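Local coordinates for teichoic acid D-alanine hydrolase (Staphylococcus aureus, PDB 5ZH8), which hydrolyses the ester bonds that hold D-alanine on wall teichoic acid and lipoteichoic acid, and affects methicillin resistance and cell wall structure, at residues K81-S86 with K104-Q109; E141-I146 with Y236-D241; Q301-K306 with V353-K358. All coordinates share one frame; numbering follows the deposited sequence.

Contact 1. Residues K81-S86 with K104-Q109; sequences KYLQSS and KGYGYQ
L83, on helix 74-85, lies over one face of the Y106 ring near the end of strand 99-106, a helix-on-sheet packing of the beta-lactamase-like fold in which an N-terminal helix lies along the antiparallel sheet. The axes of the short segments 81-85 and 104-106 are 10.0 Å apart and run nearly parallel, 19° from each other. Two parts of L83 touch the ring. L83 CB sits 4.0 Å from the centroid of the Y106 ring, 18° off the normal, as a CH-pi contact, while L83 CD1 comes down on the rim, 3.5 Å from Y106 CE1. Its neighbour Q84 takes the edge of the same ring: with CG anti to its own carbonyl carbon (chi1 -70°), Q84 brings that CG to 3.7 Å from Y106 CE2, close to the ring plane. The tyrosine is thus held on a face and an edge by consecutive residues of one helical turn, and V92 of the adjacent strand packs on it as well. Its hydroxyl is hydrogen-bonded to D80, one turn back on the helix, and the same D80 OD1 forms a salt bridge with K104. The extended chains of Q84 and K104 cross at about a right angle, Q84 NE2 and K104 NZ lying 3.7 Å apart as unbonded neighbours.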
loop_
_atom_site.group_PDB
_atom_site.type_symbol
_atom_site.label_atom_id
_atom_site.label_comp_id
_atom_site.label_asym_id
_atom_site.label_seq_id
_atom_site.Cartn_x
_atom_site.Cartn_y
_atom_site.Cartn_z
ATOM N N LYS A 81 -12.788 -18.172 -11.358
ATOM C CA LYS A 81 -13.423 -17.166 -12.192
ATOM C C LYS A 81 -13.262 -15.782 -11.588
ATOM O O LYS A 81 -13.020 -14.806 -12.293
ATOM C CB LYS A 81 -14.903 -17.496 -12.365
ATOM C CG LYS A 81 -15.608 -16.624 -13.375
ATOM C CD LYS A 81 -16.959 -17.216 -13.730
ATOM C CE LYS A 81 -17.518 -16.597 -15.001
ATOM N NZ LYS A 81 -16.744 -16.952 -16.234
ATOM N N TYR A 82 -13.405 -15.702 -10.275
ATOM C CA TYR A 82 -13.228 -14.445 -9.565
ATOM C C TYR A 82 -11.792 -13.965 -9.690
ATOM O O TYR A 82 -11.558 -12.810 -10.034
ATOM C CB TYR A 82 -13.617 -14.573 -8.092
ATOM C CG TYR A 82 -13.003 -13.499 -7.255
ATOM C CD1 TYR A 82 -13.321 -12.172 -7.471
ATOM C CD2 TYR A 82 -12.075 -13.805 -6.269
ATOM C CE1 TYR A 82 -12.744 -11.168 -6.730
ATOM C CE2 TYR A 82 -11.491 -12.807 -5.503
ATOM C CZ TYR A 82 -11.820 -11.492 -5.746
ATOM O OH TYR A 82 -11.241 -10.508 -4.989
ATOM N N LEU A 83 -10.835 -14.847 -9.422
ATOM C CA LEU A 83 -9.413 -14.485 -9.491
ATOM C C LEU A 83 -8.992 -14.045 -10.884
ATOM O O LEU A 83 -8.202 -13.111 -11.022
ATOM C CB LEU A 83 -8.526 -15.640 -9.027
ATOM C CG LEU A 83 -8.620 -15.989 -7.542
ATOM C CD1 LEU A 83 -7.695 -17.155 -7.240
ATOM C CD2 LEU A 83 -8.286 -14.791 -6.668
ATOM N N GLN A 84 -9.519 -14.703 -11.917
ATOM C CA GLN A 84 -9.218 -14.305 -13.283
ATOM C C GLN A 84 -9.828 -12.945 -13.627
ATOM O O GLN A 84 -9.125 -12.049 -14.086
ATOM C CB GLN A 84 -9.698 -15.353 -14.275
ATOM C CG GLN A 84 -8.910 -16.644 -14.259
ATOM C CD GLN A 84 -9.157 -17.484 -15.513
ATOM O OE1 GLN A 84 -9.390 -16.963 -16.618
ATOM N NE2 GLN A 84 -9.108 -18.804 -15.343
ATOM N N SER A 85 -11.124 -12.777 -13.393
ATOM C CA SER A 85 -11.799 -11.538 -13.787
ATOM C C SER A 85 -11.436 -10.337 -12.903
ATOM O O SER A 85 -11.616 -9.191 -13.310
ATOM C CB SER A 85 -13.315 -11.736 -13.832
ATOM O OG SER A 85 -13.801 -12.169 -12.586
ATOM N N SER A 86 -10.907 -10.589 -11.710
ATOM C CA SER A 86 -10.406 -9.508 -10.854
ATOM C C SER A 86 -8.929 -9.167 -11.114
ATOM O O SER A 86 -8.351 -8.348 -10.409
ATOM C CB SER A 86 -10.612 -9.866 -9.382
ATOM O OG SER A 86 -9.930 -11.059 -9.063
ATOM N N LYS A 104 -3.069 -22.961 -7.889
ATOM C CA LYS A 104 -3.005 -22.329 -9.206
ATOM C C LYS A 104 -2.357 -20.951 -9.159
ATOM O O LYS A 104 -2.583 -20.175 -8.232
ATOM C CB LYS A 104 -4.418 -22.226 -9.799
ATOM C CG LYS A 104 -4.451 -21.776 -11.244
ATOM C CD LYS A 104 -5.840 -21.941 -11.845
ATOM C CE LYS A 104 -5.848 -21.553 -13.320
ATOM N NZ LYS A 104 -7.213 -21.600 -13.922
ATOM N N GLY A 105 -1.545 -20.667 -10.174
ATOM C CA GLY A 105 -0.884 -19.376 -10.327
ATOM C C GLY A 105 -1.583 -18.528 -11.374
ATOM O O GLY A 105 -2.128 -19.053 -12.345
ATOM N N TYR A 106 -1.569 -17.214 -11.163
ATOM C CA TYR A 106 -2.201 -16.262 -12.064
ATOM C C TYR A 106 -1.236 -15.106 -12.345
ATOM O O TYR A 106 -0.545 -14.624 -11.442
ATOM C CB TYR A 106 -3.476 -15.709 -11.434
ATOM C CG TYR A 106 -4.543 -16.730 -11.093
ATOM C CD1 TYR A 106 -4.481 -17.462 -9.910
ATOM C CD2 TYR A 106 -5.641 -16.936 -11.935
ATOM C CE1 TYR A 106 -5.469 -18.387 -9.588
ATOM C CE2 TYR A 106 -6.633 -17.859 -11.621
ATOM C CZ TYR A 106 -6.548 -18.573 -10.448
ATOM O OH TYR A 106 -7.525 -19.472 -10.122
ATOM N N GLY A 107 -1.204 -14.639 -13.589
ATOM C CA GLY A 107 -0.304 -13.549 -13.966
ATOM C C GLY A 107 1.169 -13.932 -13.873
ATOM O O GLY A 107 1.522 -15.104 -14.017
ATOM N N TYR A 108 2.023 -12.946 -13.605
ATOM C CA TYR A 108 3.471 -13.121 -13.711
ATOM C C TYR A 108 4.224 -13.116 -12.385
ATOM O O TYR A 108 3.964 -12.299 -11.503
ATOM C CB TYR A 108 4.049 -12.040 -14.624
ATOM C CG TYR A 108 3.584 -12.185 -16.051
ATOM C CD1 TYR A 108 2.394 -11.597 -16.482
ATOM C CD2 TYR A 108 4.315 -12.930 -16.967
ATOM C CE1 TYR A 108 1.967 -11.731 -17.791
ATOM C CE2 TYR A 108 3.889 -13.071 -18.275
ATOM C CZ TYR A 108 2.722 -12.472 -18.678
ATOM O OH TYR A 108 2.311 -12.622 -19.978
ATOM N N GLN A 109 5.166 -14.048 -12.272
ATOM C CA GLN A 109 6.131 -14.087 -11.172
ATOM C C GLN A 109 7.217 -13.038 -11.397
ATOM O O GLN A 109 7.641 -12.353 -10.461
ATOM C CB GLN A 109 6.760 -15.478 -11.101
ATOM C CG GLN A 109 7.878 -15.640 -10.084
ATOM C CD GLN A 109 8.611 -16.944 -10.282
ATOM O OE1 GLN A 109 7.988 -18.001 -10.388
ATOM N NE2 GLN A 109 9.934 -16.876 -10.350
#

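Contact 2. Residues E141-I146 with Y236-D241; sequences EEEHKI and YTKIGD
A single salt bridge, E143 to K238, spans this surface contact between the ends of two helices in the helical part of the beta-lactamase-like fold. The two side chains approach from opposite directions, and K238 NZ donates to E143 OE2 over 2.6 Å, on its syn lone pair, which leaves K238 NZ 3.2 Å from OE1 of the same E143. K238 runs extended until its last torsion, where chi4 of -71° bends NZ toward the carboxylate. E143 OE1 itself takes a bond from a second lysine, K145 NZ, at 2.7 Å, from the anti side and 24° out of the carboxylate plane. One carboxylate therefore joins two ammonium groups in a three-residue network. The lysine nitrogens remain 5.3 Å apart, K145 NZ to K238 NZ, and the negative charge between them probably offsets their mutual repulsion.

Further out lie the helix ends that carry the partners. Helix 129-142 ends in a Schellman motif, with H144 at positive phi and its N bonded to E141 O, a turn that probably helps to place K145 beside E143. On the facing segment, 236-240 makes a wider pi-type turn, closed by a bond from D241 N to Y236 O. This segment is also tied directly to helix 129-142: I239 packs on L136 and Q139, and Q139 NE2 donates a hydrogen bond to K238 O.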
loop_
_atom_site.group_PDB
_atom_site.type_symbol
_atom_site.label_atom_id
_atom_site.label_comp_id
_atom_site.label_asym_id
_atom_site.label_seq_id
_atom_site.Cartn_x
_atom_site.Cartn_y
_atom_site.Cartn_z
ATOM N N GLU A 141 9.895 -23.625 24.724
ATOM C CA GLU A 141 9.194 -23.633 26.011
ATOM C C GLU A 141 8.963 -25.058 26.493
ATOM O O GLU A 141 9.209 -25.365 27.660
ATOM C CB GLU A 141 7.854 -22.896 25.906
ATOM C CG GLU A 141 7.983 -21.400 25.697
ATOM C CD GLU A 141 6.669 -20.754 25.324
ATOM O OE1 GLU A 141 5.705 -20.905 26.093
ATOM O OE2 GLU A 141 6.601 -20.091 24.272
ATOM N N GLU A 142 8.522 -25.923 25.582
ATOM C CA GLU A 142 8.253 -27.327 25.890
ATOM C C GLU A 142 9.538 -28.162 26.052
ATOM O O GLU A 142 9.523 -29.226 26.664
ATOM C CB GLU A 142 7.361 -27.938 24.808
ATOM C CG GLU A 142 5.990 -27.278 24.660
ATOM C CD GLU A 142 5.184 -27.269 25.950
ATOM O OE1 GLU A 142 5.080 -28.333 26.603
ATOM O OE2 GLU A 142 4.648 -26.191 26.302
ATOM N N GLU A 143 10.641 -27.678 25.486
ATOM C CA GLU A 143 11.963 -28.253 25.736
ATOM C C GLU A 143 12.566 -27.762 27.058
ATOM O O GLU A 143 13.616 -28.241 27.469
ATOM C CB GLU A 143 12.909 -27.928 24.578
ATOM C CG GLU A 143 12.561 -28.649 23.286
ATOM C CD GLU A 143 13.483 -28.288 22.135
ATOM O OE1 GLU A 143 14.590 -27.757 22.387
ATOM O OE2 GLU A 143 13.108 -28.544 20.970
ATOM N N HIS A 144 11.892 -26.812 27.710
ATOM C CA HIS A 144 12.318 -26.256 29.002
ATOM C C HIS A 144 13.614 -25.446 28.896
ATOM O O HIS A 144 14.428 -25.429 29.815
ATOM C CB HIS A 144 12.445 -27.347 30.076
ATOM C CG HIS A 144 11.370 -28.388 30.020
ATOM N ND1 HIS A 144 10.188 -28.286 30.722
ATOM C CD2 HIS A 144 11.302 -29.555 29.339
ATOM C CE1 HIS A 144 9.443 -29.346 30.476
ATOM N NE2 HIS A 144 10.097 -30.133 29.644
ATOM N N LYS A 145 13.783 -24.774 27.758
ATOM C CA LYS A 145 14.930 -23.911 27.495
ATOM C C LYS A 145 14.594 -22.440 27.676
ATOM O O LYS A 145 15.483 -21.643 27.922
ATOM C CB LYS A 145 15.460 -24.150 26.082
ATOM C CG LYS A 145 16.125 -25.508 25.915
ATOM C CD LYS A 145 17.092 -25.518 24.742
ATOM C CE LYS A 145 17.695 -26.894 24.530
ATOM N NZ LYS A 145 16.660 -27.874 24.091
ATOM N N ILE A 146 13.323 -22.080 27.532
ATOM C CA ILE A 146 12.851 -20.729 27.845
ATOM C C ILE A 146 11.536 -20.790 28.604
ATOM O O ILE A 146 10.817 -21.777 28.540
ATOM C CB ILE A 146 12.637 -19.865 26.575
ATOM C CG1 ILE A 146 11.472 -20.410 25.742
ATOM C CG2 ILE A 146 13.912 -19.801 25.747
ATOM C CD1 ILE A 146 11.239 -19.666 24.446
ATOM N N TYR A 236 14.915 -25.248 10.086
ATOM C CA TYR A 236 14.953 -26.466 9.271
ATOM C C TYR A 236 14.898 -27.738 10.121
ATOM O O TYR A 236 14.108 -28.645 9.842
ATOM C CB TYR A 236 16.170 -26.497 8.336
ATOM C CG TYR A 236 15.924 -25.807 7.013
ATOM C CD1 TYR A 236 15.029 -26.327 6.082
ATOM C CD2 TYR A 236 16.546 -24.605 6.717
ATOM C CE1 TYR A 236 14.798 -25.689 4.877
ATOM C CE2 TYR A 236 16.317 -23.952 5.515
ATOM C CZ TYR A 236 15.441 -24.497 4.597
ATOM O OH TYR A 236 15.213 -23.866 3.396
ATOM N N THR A 237 15.727 -27.802 11.155
ATOM C CA THR A 237 15.792 -28.986 12.009
ATOM C C THR A 237 14.486 -29.220 12.789
ATOM O O THR A 237 14.058 -30.365 12.955
ATOM C CB THR A 237 16.968 -28.895 13.001
ATOM O OG1 THR A 237 16.913 -27.644 13.691
ATOM C CG2 THR A 237 18.283 -28.988 12.281
ATOM N N LYS A 238 13.853 -28.138 13.241
ATOM C CA LYS A 238 12.674 -28.244 14.105
ATOM C C LYS A 238 11.322 -28.084 13.403
ATOM O O LYS A 238 10.294 -28.441 13.975
ATOM C CB LYS A 238 12.761 -27.239 15.257
ATOM C CG LYS A 238 13.969 -27.395 16.169
ATOM C CD LYS A 238 13.924 -26.337 17.263
ATOM C CE LYS A 238 15.029 -26.501 18.291
ATOM N NZ LYS A 238 14.802 -27.687 19.160
ATOM N N ILE A 239 11.302 -27.542 12.188
ATOM C CA ILE A 239 10.031 -27.333 11.459
ATOM C C ILE A 239 10.133 -27.730 9.988
ATOM O O ILE A 239 9.426 -28.628 9.538
ATOM C CB ILE A 239 9.549 -25.866 11.547
ATOM C CG1 ILE A 239 9.316 -25.453 13.005
ATOM C CG2 ILE A 239 8.270 -25.668 10.734
ATOM C CD1 ILE A 239 9.258 -23.955 13.219
ATOM N N GLY A 240 11.015 -27.055 9.249
ATOM C CA GLY A 240 11.138 -27.228 7.797
ATOM C C GLY A 240 11.207 -28.667 7.339
ATOM O O GLY A 240 10.407 -29.097 6.504
ATOM N N ASP A 241 12.157 -29.412 7.900
ATOM C CA ASP A 241 12.395 -30.804 7.509
ATOM C C ASP A 241 11.391 -31.791 8.108
ATOM O O ASP A 241 10.845 -32.614 7.376
ATOM C CB ASP A 241 13.840 -31.225 7.829
ATOM C CG ASP A 241 14.863 -30.503 6.969
ATOM O OD1 ASP A 241 14.459 -29.801 6.010
ATOM O OD2 ASP A 241 16.070 -30.640 7.252
#

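Contact 3. Residues Q301-K306 with V353-K358; sequences QIQQYK and VYYNDK
Q303 and Y355 meet through two quite different first torsions. In Q303, CG stands anti to the carbonyl carbon (chi1 -82°) and the chain then runs straight, carrying the amide from the last turn of helix 292-303 across to the end of strand 349-355. In Y355 the ring carbon CG lies between the backbone N and the carbonyl carbon (chi1 75°), which turns the ring toward the helix. The two side chains run antiparallel past one another, their amide and ring planes 75° apart. Q303 NE2 passes 3.6 Å from Y355 CD1, an oblique approach, on its way to the backbone beyond the ring.

There Q303 NE2 donates a hydrogen bond to N356 O at 2.9 Å. The bond is nearly straight at nitrogen and N356 O lies in the amide plane of Q303, yet the donor stands well above the carbonyl plane and does not follow a lone pair. A water links the same amide to D357: it donates to D357 OD1 (2.7 Å) and accepts only weakly from Q303 NE2.

The accepting turn has its own support. N356 OD1 takes the backbone N of K358 at 2.8 Å, forming an Asx turn, and also accepts from Y359 N. Y389 OH also bonds to D357 OD1, and N340 bonds to Y355 OH, while I299, L317 and V360 pack against the Y355 side chain. On the other segment the helix stops in a Schellman motif, with Y305 N bonded to I302 O at 2.9 Å and K306 N to Q301 O. The whole is a helix C-terminus fastened by a glutamine to a beta-hairpin turn, joining a helix to the central antiparallel sheet of the beta-lactamase-like fold.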
loop_
_atom_site.group_PDB
_atom_site.type_symbol
_atom_site.label_atom_id
_atom_site.label_comp_id
_atom_site.label_asym_id
_atom_site.label_seq_id
_atom_site.Cartn_x
_atom_site.Cartn_y
_atom_site.Cartn_z
ATOM N N GLN A 301 -0.785 -29.736 9.035
ATOM C CA GLN A 301 0.002 -30.672 9.835
ATOM C C GLN A 301 0.069 -30.278 11.308
ATOM O O GLN A 301 0.032 -31.146 12.179
ATOM C CB GLN A 301 1.401 -30.814 9.264
ATOM C CG GLN A 301 1.451 -31.703 8.039
ATOM C CD GLN A 301 2.868 -31.932 7.573
ATOM O OE1 GLN A 301 3.424 -33.011 7.757
ATOM N NE2 GLN A 301 3.472 -30.905 6.985
ATOM N N ILE A 302 0.160 -28.981 11.584
ATOM C CA ILE A 302 0.086 -28.488 12.962
ATOM C C ILE A 302 -1.305 -28.785 13.531
ATOM O O ILE A 302 -1.429 -29.254 14.663
ATOM C CB ILE A 302 0.418 -26.981 13.062
ATOM C CG1 ILE A 302 1.902 -26.752 12.745
ATOM C CG2 ILE A 302 0.104 -26.448 14.454
ATOM C CD1 ILE A 302 2.247 -25.330 12.360
ATOM N N GLN A 303 -2.337 -28.536 12.730
ATOM C CA GLN A 303 -3.709 -28.856 13.109
ATOM C C GLN A 303 -3.866 -30.334 13.441
ATOM O O GLN A 303 -4.674 -30.696 14.296
ATOM C CB GLN A 303 -4.692 -28.463 11.998
ATOM C CG GLN A 303 -5.079 -26.991 11.998
ATOM C CD GLN A 303 -6.056 -26.650 10.894
ATOM O OE1 GLN A 303 -5.819 -26.955 9.724
ATOM N NE2 GLN A 303 -7.159 -26.012 11.255
ATOM N N GLN A 304 -3.098 -31.181 12.761
ATOM C CA GLN A 304 -3.098 -32.625 13.019
ATOM C C GLN A 304 -2.098 -33.065 14.101
ATOM O O GLN A 304 -1.761 -34.238 14.191
ATOM C CB GLN A 304 -2.812 -33.366 11.720
ATOM C CG GLN A 304 -3.948 -33.265 10.722
ATOM C CD GLN A 304 -3.525 -33.594 9.306
ATOM O OE1 GLN A 304 -2.336 -33.749 9.005
ATOM N NE2 GLN A 304 -4.505 -33.701 8.419
ATOM N N TYR A 305 -1.629 -32.119 14.910
ATOM C CA TYR A 305 -0.781 -32.405 16.070
ATOM C C TYR A 305 0.560 -33.033 15.715
ATOM O O TYR A 305 0.983 -33.994 16.345
ATOM C CB TYR A 305 -1.541 -33.274 17.075
ATOM C CG TYR A 305 -2.937 -32.764 17.340
ATOM C CD1 TYR A 305 -3.138 -31.478 17.824
ATOM C CD2 TYR A 305 -4.048 -33.558 17.100
ATOM C CE1 TYR A 305 -4.404 -30.999 18.064
ATOM C CE2 TYR A 305 -5.319 -33.086 17.339
ATOM C CZ TYR A 305 -5.489 -31.809 17.824
ATOM O OH TYR A 305 -6.754 -31.341 18.059
ATOM N N LYS A 306 1.257 -32.459 14.745
ATOM C CA LYS A 306 2.550 -32.959 14.323
ATOM C C LYS A 306 3.714 -32.250 14.951
ATOM O O LYS A 306 4.807 -32.714 14.876
ATOM C CB LYS A 306 2.701 -32.912 12.824
ATOM C CG LYS A 306 2.153 -34.128 12.126
ATOM C CD LYS A 306 2.974 -34.471 10.905
ATOM C CE LYS A 306 2.117 -35.154 9.856
ATOM N NZ LYS A 306 2.733 -35.131 8.508
ATOM N N VAL A 353 -3.409 -15.713 4.811
ATOM C CA VAL A 353 -3.933 -17.045 5.088
ATOM C C VAL A 353 -5.160 -16.888 5.961
ATOM O O VAL A 353 -5.093 -16.274 7.019
ATOM C CB VAL A 353 -2.927 -17.933 5.862
ATOM C CG1 VAL A 353 -3.449 -19.358 5.972
ATOM C CG2 VAL A 353 -1.552 -17.925 5.206
ATOM N N TYR A 354 -6.280 -17.427 5.504
ATOM C CA TYR A 354 -7.480 -17.562 6.322
ATOM C C TYR A 354 -7.718 -19.048 6.457
ATOM O O TYR A 354 -7.648 -19.767 5.458
ATOM C CB TYR A 354 -8.687 -16.952 5.621
ATOM C CG TYR A 354 -8.937 -15.480 5.858
ATOM C CD1 TYR A 354 -7.916 -14.598 6.190
ATOM C CD2 TYR A 354 -10.218 -14.968 5.696
ATOM C CE1 TYR A 354 -8.182 -13.257 6.382
ATOM C CE2 TYR A 354 -10.488 -13.636 5.876
ATOM C CZ TYR A 354 -9.477 -12.784 6.219
ATOM O OH TYR A 354 -9.797 -11.462 6.395
ATOM N N TYR A 355 -7.982 -19.523 7.674
ATOM C CA TYR A 355 -8.298 -20.934 7.835
ATOM C C TYR A 355 -9.151 -21.269 9.033
ATOM O O TYR A 355 -9.310 -20.464 9.954
ATOM C CB TYR A 355 -7.022 -21.784 7.846
ATOM C CG TYR A 355 -6.193 -21.739 9.107
ATOM C CD1 TYR A 355 -6.451 -22.605 10.162
ATOM C CD2 TYR A 355 -5.119 -20.867 9.227
ATOM C CE1 TYR A 355 -5.680 -22.581 11.305
ATOM C CE2 TYR A 355 -4.340 -20.842 10.374
ATOM C CZ TYR A 355 -4.626 -21.702 11.406
ATOM O OH TYR A 355 -3.867 -21.683 12.549
ATOM N N ASN A 356 -9.720 -22.470 8.970
ATOM C CA ASN A 356 -10.438 -23.082 10.079
ATOM C C ASN A 356 -10.189 -24.601 10.039
ATOM O O ASN A 356 -9.182 -25.037 9.474
ATOM C CB ASN A 356 -11.932 -22.695 10.056
ATOM C CG ASN A 356 -12.663 -23.173 8.819
ATOM O OD1 ASN A 356 -12.250 -24.117 8.157
ATOM N ND2 ASN A 356 -13.777 -22.531 8.521
ATOM N N ASP A 357 -11.071 -25.407 10.624
ATOM C CA ASP A 357 -10.845 -26.854 10.663
ATOM C C ASP A 357 -11.187 -27.568 9.350
ATOM O O ASP A 357 -10.838 -28.734 9.186
ATOM C CB ASP A 357 -11.601 -27.488 11.831
ATOM C CG ASP A 357 -10.977 -27.165 13.187
ATOM O OD1 ASP A 357 -9.963 -26.433 13.248
ATOM O OD2 ASP A 357 -11.516 -27.640 14.207
ATOM N N LYS A 358 -11.856 -26.883 8.422
ATOM C CA LYS A 358 -12.180 -27.469 7.118
ATOM C C LYS A 358 -11.287 -26.918 6.001
ATOM O O LYS A 358 -10.699 -27.684 5.240
ATOM C CB LYS A 358 -13.648 -27.230 6.762
ATOM C CG LYS A 358 -14.135 -28.096 5.609
ATOM C CD LYS A 358 -15.579 -27.807 5.250
ATOM C CE LYS A 358 -16.046 -28.620 4.052
ATOM N NZ LYS A 358 -17.371 -28.152 3.547
HETATM O O HOH W 1 -7.607 -26.629 14.477
#

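Overall arrangement
The contacts come in series along the chain, and all belong to its beta-lactamase-like part. Contacts 1 and 3 both reach the large antiparallel sheet, through strands 99-106 and 349-355, with centres 25 Å apart; each sets a helix against it, 74-85 in one and 292-303 in the other. Contact 2 has no strand and joins helices 129-142 and 231-240 in the helical region. Its centre is 19 Å from that of contact 3 and 37 Å from that of contact 1, which lies on the opposite side of the chain's centre. Together they tie up parts of the alpha/beta and helical regions, between which the active site lies in this superfamily and probably here.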